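Local coordinates for protein alpha-1,2-mannosyltransferase (Ktr4), putative (Neosartorya fumigata, PDB 7BOP) that belongs to the fungal glycolipid 2-alpha-mannosyltransferases of the GT-A clan and binds guanosine-5'-diphosphate and a manganese ion, at residues 226-231 with 274-279; 232-237 with 301-306. All coordinates share one frame; numbering follows the deposited sequence.

Contact 1: residues 226-231 with 274-279; sequences DDPKTV and YSTCHF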
loop_
_atom_site.group_PDB
_atom_site.type_symbol
_atom_site.label_atom_id
_atom_site.label_comp_id
_atom_site.label_asym_id
_atom_site.label_seq_id
_atom_site.Cartn_x
_atom_site.Cartn_y
_atom_site.Cartn_z
ATOM N N ASP A 226 -11.616 -4.615 -4.936
ATOM C CA ASP A 226 -11.522 -3.474 -5.844
ATOM C C ASP A 226 -12.743 -3.431 -6.751
ATOM O O ASP A 226 -13.566 -4.353 -6.765
ATOM C CB ASP A 226 -10.249 -3.540 -6.692
ATOM C CG ASP A 226 -9.650 -2.158 -6.983
ATOM O OD1 ASP A 226 -10.386 -1.148 -6.942
ATOM O OD2 ASP A 226 -8.438 -2.093 -7.257
ATOM N N ASP A 227 -12.843 -2.350 -7.503
ATOM C CA ASP A 227 -13.820 -2.220 -8.572
ATOM C C ASP A 227 -13.334 -2.999 -9.810
ATOM O O ASP A 227 -12.349 -2.597 -10.431
ATOM C CB ASP A 227 -13.991 -0.736 -8.902
ATOM C CG ASP A 227 -15.013 -0.482 -9.999
ATOM O OD1 ASP A 227 -15.630 -1.434 -10.515
ATOM O OD2 ASP A 227 -15.180 0.695 -10.360
ATOM N N PRO A 228 -14.027 -4.096 -10.187
ATOM C CA PRO A 228 -13.616 -4.869 -11.379
ATOM C C PRO A 228 -13.503 -4.057 -12.667
ATOM O O PRO A 228 -12.694 -4.403 -13.531
ATOM C CB PRO A 228 -14.728 -5.921 -11.546
ATOM C CG PRO A 228 -15.484 -5.929 -10.266
ATOM C CD PRO A 228 -15.289 -4.599 -9.611
ATOM N N LYS A 229 -14.299 -2.989 -12.801
ATOM C CA LYS A 229 -14.250 -2.125 -13.992
ATOM C C LYS A 229 -12.909 -1.416 -14.190
ATOM O O LYS A 229 -12.615 -0.991 -15.301
ATOM C CB LYS A 229 -15.337 -1.052 -13.937
ATOM C CG LYS A 229 -16.750 -1.622 -14.010
ATOM C CD LYS A 229 -17.810 -0.526 -14.098
ATOM C CE LYS A 229 -17.776 0.439 -12.926
ATOM N NZ LYS A 229 -17.894 -0.215 -11.595
ATOM N N THR A 230 -12.122 -1.257 -13.124
ATOM C CA THR A 230 -10.791 -0.637 -13.238
ATOM C C THR A 230 -9.711 -1.605 -13.713
ATOM O O THR A 230 -8.634 -1.145 -14.107
ATOM C CB THR A 230 -10.330 0.000 -11.911
ATOM O OG1 THR A 230 -10.168 -1.008 -10.908
ATOM C CG2 THR A 230 -11.355 1.028 -11.421
ATOM N N VAL A 231 -9.984 -2.919 -13.672
ATOM C CA VAL A 231 -8.962 -3.954 -13.910
ATOM C C VAL A 231 -9.391 -5.138 -14.807
ATOM O O VAL A 231 -8.880 -6.234 -14.630
ATOM C CB VAL A 231 -8.414 -4.508 -12.562
ATOM C CG1 VAL A 231 -7.640 -3.436 -11.803
ATOM C CG2 VAL A 231 -9.531 -5.071 -11.684
ATOM N N TYR A 274 -9.545 -12.831 -11.458
ATOM C CA TYR A 274 -8.919 -12.199 -10.281
ATOM C C TYR A 274 -10.007 -11.773 -9.283
ATOM O O TYR A 274 -10.998 -11.172 -9.669
ATOM C CB TYR A 274 -8.054 -11.027 -10.749
ATOM C CG TYR A 274 -7.525 -10.073 -9.710
ATOM C CD1 TYR A 274 -6.918 -10.540 -8.543
ATOM C CD2 TYR A 274 -7.561 -8.685 -9.924
ATOM C CE1 TYR A 274 -6.406 -9.662 -7.603
ATOM C CE2 TYR A 274 -7.032 -7.800 -8.988
ATOM C CZ TYR A 274 -6.467 -8.292 -7.825
ATOM O OH TYR A 274 -5.963 -7.444 -6.863
ATOM N N SER A 275 -9.816 -12.110 -8.007
ATOM C CA SER A 275 -10.779 -11.778 -6.943
ATOM C C SER A 275 -10.992 -10.271 -6.775
ATOM O O SER A 275 -12.008 -9.850 -6.227
ATOM C CB SER A 275 -10.299 -12.343 -5.608
ATOM O OG SER A 275 -9.125 -11.659 -5.171
ATOM N N THR A 276 -9.997 -9.495 -7.226
ATOM C CA THR A 276 -9.873 -8.034 -7.066
ATOM C C THR A 276 -9.334 -7.637 -5.693
ATOM O O THR A 276 -9.111 -6.450 -5.444
ATOM C CB THR A 276 -11.167 -7.230 -7.350
ATOM O OG1 THR A 276 -12.058 -7.319 -6.227
ATOM C CG2 THR A 276 -11.836 -7.680 -8.649
ATOM N N CYS A 277 -9.088 -8.611 -4.820
ATOM C CA CYS A 277 -8.608 -8.321 -3.484
ATOM C C CYS A 277 -7.165 -7.831 -3.527
ATOM O O CYS A 277 -6.348 -8.291 -4.334
ATOM C CB CYS A 277 -8.732 -9.531 -2.569
ATOM S SG CYS A 277 -10.460 -9.947 -2.276
ATOM N N HIS A 278 -6.878 -6.870 -2.662
ATOM C CA HIS A 278 -5.597 -6.219 -2.671
ATOM C C HIS A 278 -5.293 -5.661 -1.306
ATOM O O HIS A 278 -6.196 -5.321 -0.528
ATOM C CB HIS A 278 -5.586 -5.101 -3.725
ATOM C CG HIS A 278 -6.632 -4.047 -3.516
ATOM N ND1 HIS A 278 -7.916 -4.165 -4.010
ATOM C CD2 HIS A 278 -6.582 -2.849 -2.886
ATOM C CE1 HIS A 278 -8.607 -3.086 -3.688
ATOM N NE2 HIS A 278 -7.820 -2.271 -3.011
ATOM N N PHE A 279 -4.002 -5.567 -1.032
ATOM C CA PHE A 279 -3.500 -4.848 0.125
ATOM C C PHE A 279 -3.741 -3.382 -0.181
ATOM O O PHE A 279 -3.493 -2.934 -1.302
ATOM C CB PHE A 279 -2.010 -5.115 0.294
ATOM C CG PHE A 279 -1.666 -6.579 0.373
ATOM C CD1 PHE A 279 -2.137 -7.361 1.420
ATOM C CD2 PHE A 279 -0.864 -7.170 -0.594
ATOM C CE1 PHE A 279 -1.820 -8.706 1.498
ATOM C CE2 PHE A 279 -0.543 -8.510 -0.524
ATOM C CZ PHE A 279 -1.012 -9.280 0.525
#
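Asp226 overlaps the imidazole of His278 through its CB, which lies 3.5 Å from CE1. The two side chains cross at about a right angle; the CB meets the ring obliquely, and the carboxylate and ring planes lie 44° apart. The ring is held from the loop just before its strand: His278 ND1 donates to Thr276 O over 3.0 Å in a nearly straight bond (174°), and that oxygen lies practically in the ring plane. NE2 is hydrogen-bonded to a glycerol, probably from the crystallisation liquor.

A hydrogen bond between the segments runs from Asp226 N to Thr276 OG1, 3.0 Å long. With chi1 at 78°, this hydroxyl sits between its backbone N and carbonyl carbon, where it also donates to Ser275 O in that carbonyl's plane. Farther along, Val231 CG2 reaches the edge of the Tyr274 ring, 4.5 Å from CD2, a loose apolar touch.

The contact is largely buried: the 226-231 loop leaves strand 218-224, which pairs antiparallel with strand 278-279. Pro228 and Thr276 both touch helix 265-270, while Asp226, Tyr274 and His278 pack on helix 316-327.

Contact 2: residues 232-237 with 301-306; sequences PTLWPE and NHLDRA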
loop_
_atom_site.group_PDB
_atom_site.type_symbol
_atom_site.label_atom_id
_atom_site.label_comp_id
_atom_site.label_asym_id
_atom_site.label_seq_id
_atom_site.Cartn_x
_atom_site.Cartn_y
_atom_site.Cartn_z
ATOM N N PRO A 232 -10.289 -4.923 -15.798
ATOM C CA PRO A 232 -10.806 -6.121 -16.475
ATOM C C PRO A 232 -9.780 -7.023 -17.193
ATOM O O PRO A 232 -9.953 -8.230 -17.166
ATOM C CB PRO A 232 -11.855 -5.557 -17.449
ATOM C CG PRO A 232 -11.465 -4.146 -17.649
ATOM C CD PRO A 232 -10.930 -3.706 -16.318
ATOM N N THR A 233 -8.730 -6.471 -17.798
ATOM C CA THR A 233 -7.699 -7.313 -18.442
ATOM C C THR A 233 -6.417 -7.511 -17.622
ATOM O O THR A 233 -5.454 -8.103 -18.118
ATOM C CB THR A 233 -7.322 -6.818 -19.861
ATOM O OG1 THR A 233 -6.731 -5.514 -19.799
ATOM C CG2 THR A 233 -8.544 -6.788 -20.772
ATOM N N LEU A 234 -6.404 -7.056 -16.369
ATOM C CA LEU A 234 -5.201 -7.177 -15.534
ATOM C C LEU A 234 -4.821 -8.637 -15.322
ATOM O O LEU A 234 -3.672 -9.016 -15.549
ATOM C CB LEU A 234 -5.387 -6.465 -14.187
ATOM C CG LEU A 234 -4.214 -6.506 -13.203
ATOM C CD1 LEU A 234 -2.918 -6.044 -13.869
ATOM C CD2 LEU A 234 -4.548 -5.638 -11.999
ATOM N N TRP A 235 -5.783 -9.463 -14.925
ATOM C CA TRP A 235 -5.504 -10.883 -14.701
ATOM C C TRP A 235 -5.193 -11.642 -15.998
ATOM O O TRP A 235 -4.238 -12.438 -16.031
ATOM C CB TRP A 235 -6.615 -11.562 -13.897
ATOM C CG TRP A 235 -6.254 -12.939 -13.424
ATOM C CD1 TRP A 235 -6.809 -14.113 -13.824
ATOM C CD2 TRP A 235 -5.237 -13.281 -12.482
ATOM N NE1 TRP A 235 -6.211 -15.168 -13.188
ATOM C CE2 TRP A 235 -5.236 -14.686 -12.360
ATOM C CE3 TRP A 235 -4.334 -12.534 -11.715
ATOM C CZ2 TRP A 235 -4.368 -15.361 -11.504
ATOM C CZ3 TRP A 235 -3.473 -13.203 -10.871
ATOM C CH2 TRP A 235 -3.493 -14.602 -10.770
ATOM N N PRO A 236 -5.982 -11.404 -17.070
ATOM C CA PRO A 236 -5.590 -11.973 -18.360
ATOM C C PRO A 236 -4.148 -11.627 -18.771
ATOM O O PRO A 236 -3.413 -12.516 -19.196
ATOM C CB PRO A 236 -6.611 -11.375 -19.319
ATOM C CG PRO A 236 -7.856 -11.319 -18.488
ATOM C CD PRO A 236 -7.385 -10.934 -17.101
ATOM N N GLU A 237 -3.747 -10.369 -18.609
ATOM C CA GLU A 237 -2.374 -9.954 -18.935
ATOM C C GLU A 237 -1.347 -10.594 -18.011
ATOM O O GLU A 237 -0.269 -11.003 -18.457
ATOM C CB GLU A 237 -2.232 -8.431 -18.922
ATOM C CG GLU A 237 -2.918 -7.733 -20.090
ATOM C CD GLU A 237 -2.311 -8.053 -21.454
ATOM O OE1 GLU A 237 -1.194 -8.636 -21.516
ATOM O OE2 GLU A 237 -2.954 -7.706 -22.474
ATOM N N ASN A 301 6.982 -4.083 -16.275
ATOM C CA ASN A 301 7.244 -3.689 -17.659
ATOM C C ASN A 301 6.284 -4.334 -18.644
ATOM O O ASN A 301 5.871 -3.681 -19.597
ATOM C CB ASN A 301 8.693 -3.957 -18.062
ATOM C CG ASN A 301 9.657 -3.001 -17.397
ATOM O OD1 ASN A 301 9.394 -1.804 -17.308
ATOM N ND2 ASN A 301 10.777 -3.520 -16.930
ATOM N N HIS A 302 5.927 -5.594 -18.406
ATOM C CA HIS A 302 4.888 -6.257 -19.188
ATOM C C HIS A 302 3.558 -5.480 -19.138
ATOM O O HIS A 302 2.947 -5.186 -20.176
ATOM C CB HIS A 302 4.672 -7.678 -18.675
ATOM C CG HIS A 302 3.606 -8.422 -19.408
ATOM N ND1 HIS A 302 2.272 -8.339 -19.070
ATOM C CD2 HIS A 302 3.673 -9.240 -20.479
ATOM C CE1 HIS A 302 1.564 -9.078 -19.904
ATOM N NE2 HIS A 302 2.390 -9.643 -20.765
ATOM N N LEU A 303 3.123 -5.138 -17.931
ATOM C CA LEU A 303 1.884 -4.361 -17.752
ATOM C C LEU A 303 1.984 -2.981 -18.408
ATOM O O LEU A 303 1.020 -2.478 -19.005
ATOM C CB LEU A 303 1.561 -4.206 -16.267
ATOM C CG LEU A 303 1.260 -5.473 -15.466
ATOM C CD1 LEU A 303 0.925 -5.048 -14.038
ATOM C CD2 LEU A 303 0.135 -6.325 -16.063
ATOM N N ASP A 304 3.166 -2.380 -18.308
ATOM C CA ASP A 304 3.425 -1.056 -18.892
ATOM C C ASP A 304 3.251 -1.061 -20.422
ATOM O O ASP A 304 2.639 -0.151 -20.992
ATOM C CB ASP A 304 4.848 -0.590 -18.520
ATOM C CG ASP A 304 4.993 0.923 -18.488
ATOM O OD1 ASP A 304 3.991 1.631 -18.293
ATOM O OD2 ASP A 304 6.128 1.426 -18.639
ATOM N N ARG A 305 3.789 -2.098 -21.064
ATOM C CA ARG A 305 3.642 -2.291 -22.508
ATOM C C ARG A 305 2.218 -2.697 -22.923
ATOM O O ARG A 305 1.791 -2.372 -24.028
ATOM C CB ARG A 305 4.662 -3.314 -23.023
ATOM C CG ARG A 305 6.109 -2.860 -22.843
ATOM C CD ARG A 305 7.107 -3.830 -23.464
ATOM N NE ARG A 305 7.051 -5.204 -22.920
ATOM C CZ ARG A 305 7.821 -5.708 -21.938
ATOM N NH1 ARG A 305 8.761 -4.983 -21.323
ATOM N NH2 ARG A 305 7.646 -6.967 -21.558
ATOM N N ALA A 306 1.497 -3.409 -22.054
ATOM C CA ALA A 306 0.102 -3.782 -22.322
ATOM C C ALA A 306 -0.850 -2.588 -22.362
ATOM O O ALA A 306 -1.876 -2.670 -23.012
ATOM C CB ALA A 306 -0.397 -4.812 -21.313
#
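Two helices of this GT-A-clan protein pack here, the first turn of helix 234-244 against the last turns of helix 294-306. The approach is closest in backbone terms at Glu237 and Leu303, whose CA atoms are 7.1 Å apart. Apolar contact comes from methyl groups: Leu234 CD1 lies 3.8 Å from Leu303 CD2 and 4.0 Å from Leu303 CD1, so it meets both branches of its partner. Leu234 CG stands anti to its backbone N (chi1 180°), which carries the branch toward Leu303. Helix 316-327 receives both leucines, Leu234 on Pro318 and Ile322, Leu303 on Val319.

Nearer the solvent the partners become polar. The Glu237 chain bends at chi2 (-65°) and lays its carboxylate beside the helix end, with CD 3.8 Å from the Ala306 methyl. Its OE1 is also in a salt bridge with Lys240 one turn on, while the His302 ring meets Phe241. Carboxylate and imidazole planes are 50° apart, and the two side chains cross at about a right angle. CE1 of His302 approaches two oxygens of Glu237, 3.0 Å from the backbone O and 3.2 Å from OE1.

Residues 226-231 run directly into 232-237, so the first segments of contacts 1 and 2 form one continuous passage from loop to helix, and the centres of the two contacts are 13 Å apart. They touch through Tyr274 of contact 1 and Trp235 of contact 2, whose CB atoms are 3.5 Å apart. Helix 316-327 is shared, with Pro318 touched from both contacts. Contact 1 lies deeper, its centre about 14 Å from that of the chain against about 19 Å for contact 2. The Asp226 side chain lies about 9 Å from the bound guanosine-5'-diphosphate, near the nucleotide pocket without belonging to it.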